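Local atomic coordinates of citrate lyase subunit beta-like protein (Mycobacterium tuberculosis H37Rv, PDB entry 6CHU), a protein that is a magnesium-dependent lyase of the HpcH/HpaI aldolase family that probably acts in itaconate dissimilation and leucine catabolism. Residues 100-108 with 130-138. Residues are numbered along the deposited sequence; the frame is centred on the assembly and turned at random.
Sequences KAESAAQVI and EIAAADPTV
Val107 and Ile131 meet in an apolar helix-to-helix contact on the outer layer of the barrel, where the short helix 104-108 packs on the end of helix 128-133 and the turn that follows it. The two side chains cross at about a right angle, with Val107 CG2 lying 4.0 Å from Ile131 CG2. The helices come closest at Ala104, whose CB touches Glu130 O at 3.6 Å. The other valine methyl packs against the type I beta turn 134-137: CG1, set anti to the backbone N (chi1 174°), comes within 3.7 Å of Pro136 CB and also touches Ala134 CB. Thr137 OG1 is close to this methyl too, but its hydrogen bond goes to Ile131 O, 2.8 Å away, tying the helix end to the start of strand 137-142. That carbonyl also accepts from Ala134 N, on the opposite face of its plane. In this TIM barrel, helices 104-108 and 128-133 follow strands 95-98 and 114-119, the latter after the intervening helix 122-126, while Ala101 and Ile131 both rest on Ala117 of strand 114-119. Ile131 lays CG1 and CD1 along the backbone of 101-103, CD1 3.6 Å from Ala101 O. Ser103 caps helix 104-108, its OG accepting from Gln106 N. Glu102 OE1 is hydrogen-bonded to Thr121 OG1, and Lys100 NZ hydrogen-bonds to Asp146, a magnesium ligand, and forms salt bridges with Glu44 and Asp45.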
ATOM      1  N   LYS A 100     -10.409 -15.465  -7.194  1.00 19.93           N
ATOM      2  CA  LYS A 100     -10.930 -14.163  -7.601  1.00 22.79           C
ATOM      3  C   LYS A 100     -11.883 -13.609  -6.543  1.00 21.93           C
ATOM      4  O   LYS A 100     -12.921 -13.019  -6.858  1.00 18.92           O
ATOM      5  CB  LYS A 100     -11.622 -14.229  -8.973  1.00 18.59           C
ATOM      6  CG  LYS A 100     -10.656 -14.347 -10.188  1.00 23.31           C
ATOM      7  CD  LYS A 100     -10.153 -15.788 -10.395  1.00 24.56           C
ATOM      8  CE  LYS A 100      -9.149 -15.866 -11.556  1.00 24.20           C
ATOM      9  NZ  LYS A 100      -8.821 -17.287 -11.910  1.00 22.56           N
ATOM     10  N   ALA A 101     -11.535 -13.803  -5.272  1.00 19.58           N
ATOM     11  CA  ALA A 101     -12.401 -13.313  -4.202  1.00 17.87           C
ATOM     12  C   ALA A 101     -12.462 -11.788  -4.245  1.00 19.06           C
ATOM     13  O   ALA A 101     -11.425 -11.117  -4.207  1.00 17.72           O
ATOM     14  CB  ALA A 101     -11.892 -13.792  -2.840  1.00 19.89           C
ATOM     15  N   GLU A 102     -13.676 -11.230  -4.323  1.00 20.04           N
ATOM     16  CA  GLU A 102     -13.809  -9.796  -4.549  1.00 20.01           C
ATOM     17  C   GLU A 102     -14.750  -9.065  -3.611  1.00 21.81           C
ATOM     18  O   GLU A 102     -14.833  -7.836  -3.703  1.00 20.40           O
ATOM     19  CB  GLU A 102     -14.235  -9.523  -6.003  1.00 20.31           C
ATOM     20  CG  GLU A 102     -13.100  -9.812  -6.978  1.00 22.89           C
ATOM     21  CD  GLU A 102     -13.460  -9.534  -8.419  1.00 26.70           C
ATOM     22  OE1 GLU A 102     -12.570  -9.063  -9.163  1.00 22.99           O
ATOM     23  OE2 GLU A 102     -14.625  -9.783  -8.809  1.00 28.22           O
ATOM     24  N   SER A 103     -15.442  -9.759  -2.706  1.00 19.71           N
ATOM     25  CA  SER A 103     -16.317  -9.061  -1.772  1.00 21.13           C
ATOM     26  C   SER A 103     -16.585  -9.944  -0.564  1.00 21.27           C
ATOM     27  O   SER A 103     -16.487 -11.171  -0.635  1.00 21.67           O
ATOM     28  CB  SER A 103     -17.642  -8.677  -2.431  1.00 23.70           C
ATOM     29  OG  SER A 103     -18.426  -9.837  -2.659  1.00 22.85           O
ATOM     30  N   ALA A 104     -16.966  -9.299   0.545  1.00 20.27           N
ATOM     31  CA  ALA A 104     -17.458 -10.066   1.686  1.00 21.16           C
ATOM     32  C   ALA A 104     -18.658 -10.920   1.289  1.00 22.35           C
ATOM     33  O   ALA A 104     -18.801 -12.063   1.747  1.00 22.48           O
ATOM     34  CB  ALA A 104     -17.814  -9.125   2.838  1.00 22.89           C
ATOM     35  N   ALA A 105     -19.524 -10.391   0.418  1.00 23.92           N
ATOM     36  CA  ALA A 105     -20.716 -11.137   0.027  1.00 22.83           C
ATOM     37  C   ALA A 105     -20.359 -12.452  -0.670  1.00 21.30           C
ATOM     38  O   ALA A 105     -21.050 -13.465  -0.483  1.00 22.05           O
ATOM     39  CB  ALA A 105     -21.611 -10.270  -0.862  1.00 25.95           C
ATOM     40  N   GLN A 106     -19.284 -12.464  -1.469  1.00 21.14           N
ATOM     41  CA  GLN A 106     -18.871 -13.715  -2.111  1.00 20.68           C
ATOM     42  C   GLN A 106     -18.426 -14.741  -1.078  1.00 23.45           C
ATOM     43  O   GLN A 106     -18.644 -15.944  -1.259  1.00 23.60           O
ATOM     44  CB  GLN A 106     -17.742 -13.469  -3.121  1.00 19.28           C
ATOM     45  CG  GLN A 106     -18.227 -12.943  -4.459  1.00 23.81           C
ATOM     46  CD  GLN A 106     -17.080 -12.802  -5.451  1.00 21.67           C
ATOM     47  OE1 GLN A 106     -15.911 -12.873  -5.071  1.00 20.85           O
ATOM     48  NE2 GLN A 106     -17.416 -12.619  -6.726  1.00 22.37           N
ATOM     49  N   VAL A 107     -17.785 -14.286   0.002  1.00 21.59           N
ATOM     50  CA  VAL A 107     -17.381 -15.202   1.063  1.00 22.06           C
ATOM     51  C   VAL A 107     -18.595 -15.675   1.842  1.00 20.75           C
ATOM     52  O   VAL A 107     -18.741 -16.871   2.139  1.00 22.92           O
ATOM     53  CB  VAL A 107     -16.341 -14.536   1.986  1.00 22.60           C
ATOM     54  CG1 VAL A 107     -16.026 -15.447   3.174  1.00 24.22           C
ATOM     55  CG2 VAL A 107     -15.058 -14.215   1.210  1.00 19.60           C
ATOM     56  N   ILE A 108     -19.499 -14.750   2.171  1.00 22.00           N
ATOM     57  CA  ILE A 108     -20.665 -15.090   2.979  1.00 21.64           C
ATOM     58  C   ILE A 108     -21.561 -16.090   2.261  1.00 24.19           C
ATOM     59  O   ILE A 108     -22.171 -16.962   2.903  1.00 24.91           O
ATOM     60  CB  ILE A 108     -21.406 -13.791   3.360  1.00 23.77           C
ATOM     61  CG1 ILE A 108     -20.581 -13.007   4.383  1.00 26.48           C
ATOM     62  CG2 ILE A 108     -22.822 -14.079   3.899  1.00 28.87           C
ATOM     63  CD1 ILE A 108     -21.028 -11.568   4.547  1.00 30.13           C
ATOM     64  N   GLU A 130     -12.504  -6.000   4.015  1.00 20.66           N
ATOM     65  CA  GLU A 130     -13.877  -6.484   4.129  1.00 21.56           C
ATOM     66  C   GLU A 130     -13.949  -7.990   3.901  1.00 20.44           C
ATOM     67  O   GLU A 130     -14.731  -8.694   4.549  1.00 21.18           O
ATOM     68  CB  GLU A 130     -14.766  -5.737   3.133  1.00 28.53           C
ATOM     69  CG  GLU A 130     -14.955  -4.228   3.440  1.00 37.20           C
ATOM     70  CD  GLU A 130     -13.661  -3.379   3.371  1.00 47.56           C
ATOM     71  OE1 GLU A 130     -12.696  -3.718   2.622  1.00 31.34           O
ATOM     72  OE2 GLU A 130     -13.617  -2.350   4.089  1.00 53.36           O
ATOM     73  N   ILE A 131     -13.145  -8.496   2.972  1.00 17.75           N
ATOM     74  CA  ILE A 131     -13.100  -9.935   2.717  1.00 16.90           C
ATOM     75  C   ILE A 131     -12.540 -10.678   3.928  1.00 17.75           C
ATOM     76  O   ILE A 131     -13.088 -11.700   4.370  1.00 19.27           O
ATOM     77  CB  ILE A 131     -12.269 -10.197   1.447  1.00 18.76           C
ATOM     78  CG1 ILE A 131     -13.008  -9.633   0.229  1.00 20.46           C
ATOM     79  CG2 ILE A 131     -12.017 -11.672   1.265  1.00 18.08           C
ATOM     80  CD1 ILE A 131     -12.141  -9.602  -1.051  1.00 19.36           C
ATOM     81  N   ALA A 132     -11.437 -10.174   4.489  1.00 19.64           N
ATOM     82  CA  ALA A 132     -10.832 -10.832   5.647  1.00 20.88           C
ATOM     83  C   ALA A 132     -11.750 -10.826   6.863  1.00 22.43           C
ATOM     84  O   ALA A 132     -11.737 -11.776   7.657  1.00 20.21           O
ATOM     85  CB  ALA A 132      -9.498 -10.162   5.995  1.00 20.94           C
ATOM     86  N   ALA A 133     -12.534  -9.761   7.043  1.00 19.75           N
ATOM     87  CA  ALA A 133     -13.396  -9.646   8.214  1.00 20.72           C
ATOM     88  C   ALA A 133     -14.656 -10.497   8.114  1.00 21.96           C
ATOM     89  O   ALA A 133     -15.335 -10.696   9.134  1.00 24.22           O
ATOM     90  CB  ALA A 133     -13.776  -8.182   8.424  1.00 24.65           C
ATOM     91  N   ALA A 134     -14.995 -10.982   6.920  1.00 20.81           N
ATOM     92  CA  ALA A 134     -16.214 -11.772   6.736  1.00 23.85           C
ATOM     93  C   ALA A 134     -16.201 -12.996   7.645  1.00 22.22           C
ATOM     94  O   ALA A 134     -15.176 -13.649   7.807  1.00 22.80           O
ATOM     95  CB  ALA A 134     -16.344 -12.197   5.271  1.00 24.35           C
ATOM     96  N   ASP A 135     -17.359 -13.309   8.237  0.58 22.36           N
ATOM     97  CA  ASP A 135     -17.406 -14.373   9.241  0.58 24.24           C
ATOM     98  C   ASP A 135     -16.882 -15.730   8.762  0.58 24.93           C
ATOM     99  O   ASP A 135     -16.244 -16.426   9.571  0.58 23.85           O
ATOM    100  CB  ASP A 135     -18.837 -14.508   9.782  0.58 26.41           C
ATOM    101  CG  ASP A 135     -19.138 -13.532  10.922  0.58 30.35           C
ATOM    102  OD1 ASP A 135     -18.209 -12.864  11.424  0.58 31.36           O
ATOM    103  OD2 ASP A 135     -20.319 -13.442  11.320  0.58 33.79           O
ATOM    104  N   PRO A 136     -17.104 -16.177   7.516  1.00 23.42           N
ATOM    105  CA  PRO A 136     -16.552 -17.483   7.105  1.00 22.16           C
ATOM    106  C   PRO A 136     -15.049 -17.503   6.888  1.00 23.71           C
ATOM    107  O   PRO A 136     -14.483 -18.600   6.790  1.00 20.92           O
ATOM    108  CB  PRO A 136     -17.293 -17.785   5.793  1.00 24.99           C
ATOM    109  CG  PRO A 136     -18.547 -16.956   5.879  1.00 24.83           C
ATOM    110  CD  PRO A 136     -18.052 -15.682   6.500  1.00 26.89           C
ATOM    111  N   THR A 137     -14.388 -16.350   6.782  1.00 19.81           N
ATOM    112  CA  THR A 137     -12.993 -16.335   6.353  1.00 20.87           C
ATOM    113  C   THR A 137     -12.097 -16.924   7.435  1.00 20.31           C
ATOM    114  O   THR A 137     -12.184 -16.543   8.607  1.00 21.17           O
ATOM    115  CB  THR A 137     -12.550 -14.911   6.022  1.00 18.39           C
ATOM    116  OG1 THR A 137     -13.352 -14.393   4.950  1.00 19.54           O
ATOM    117  CG2 THR A 137     -11.065 -14.874   5.609  1.00 18.60           C
ATOM    118  N   VAL A 138     -11.249 -17.876   7.045  1.00 19.79           N
ATOM    119  CA  VAL A 138     -10.208 -18.385   7.931  1.00 20.74           C
ATOM    120  C   VAL A 138      -8.810 -18.111   7.404  1.00 19.97           C
ATOM    121  O   VAL A 138      -7.838 -18.299   8.154  1.00 19.95           O
ATOM    122  CB  VAL A 138     -10.383 -19.895   8.218  1.00 23.62           C
ATOM    123  CG1 VAL A 138     -11.726 -20.157   8.910  1.00 23.07           C
ATOM    124  CG2 VAL A 138     -10.244 -20.731   6.935  1.00 20.56           C
TER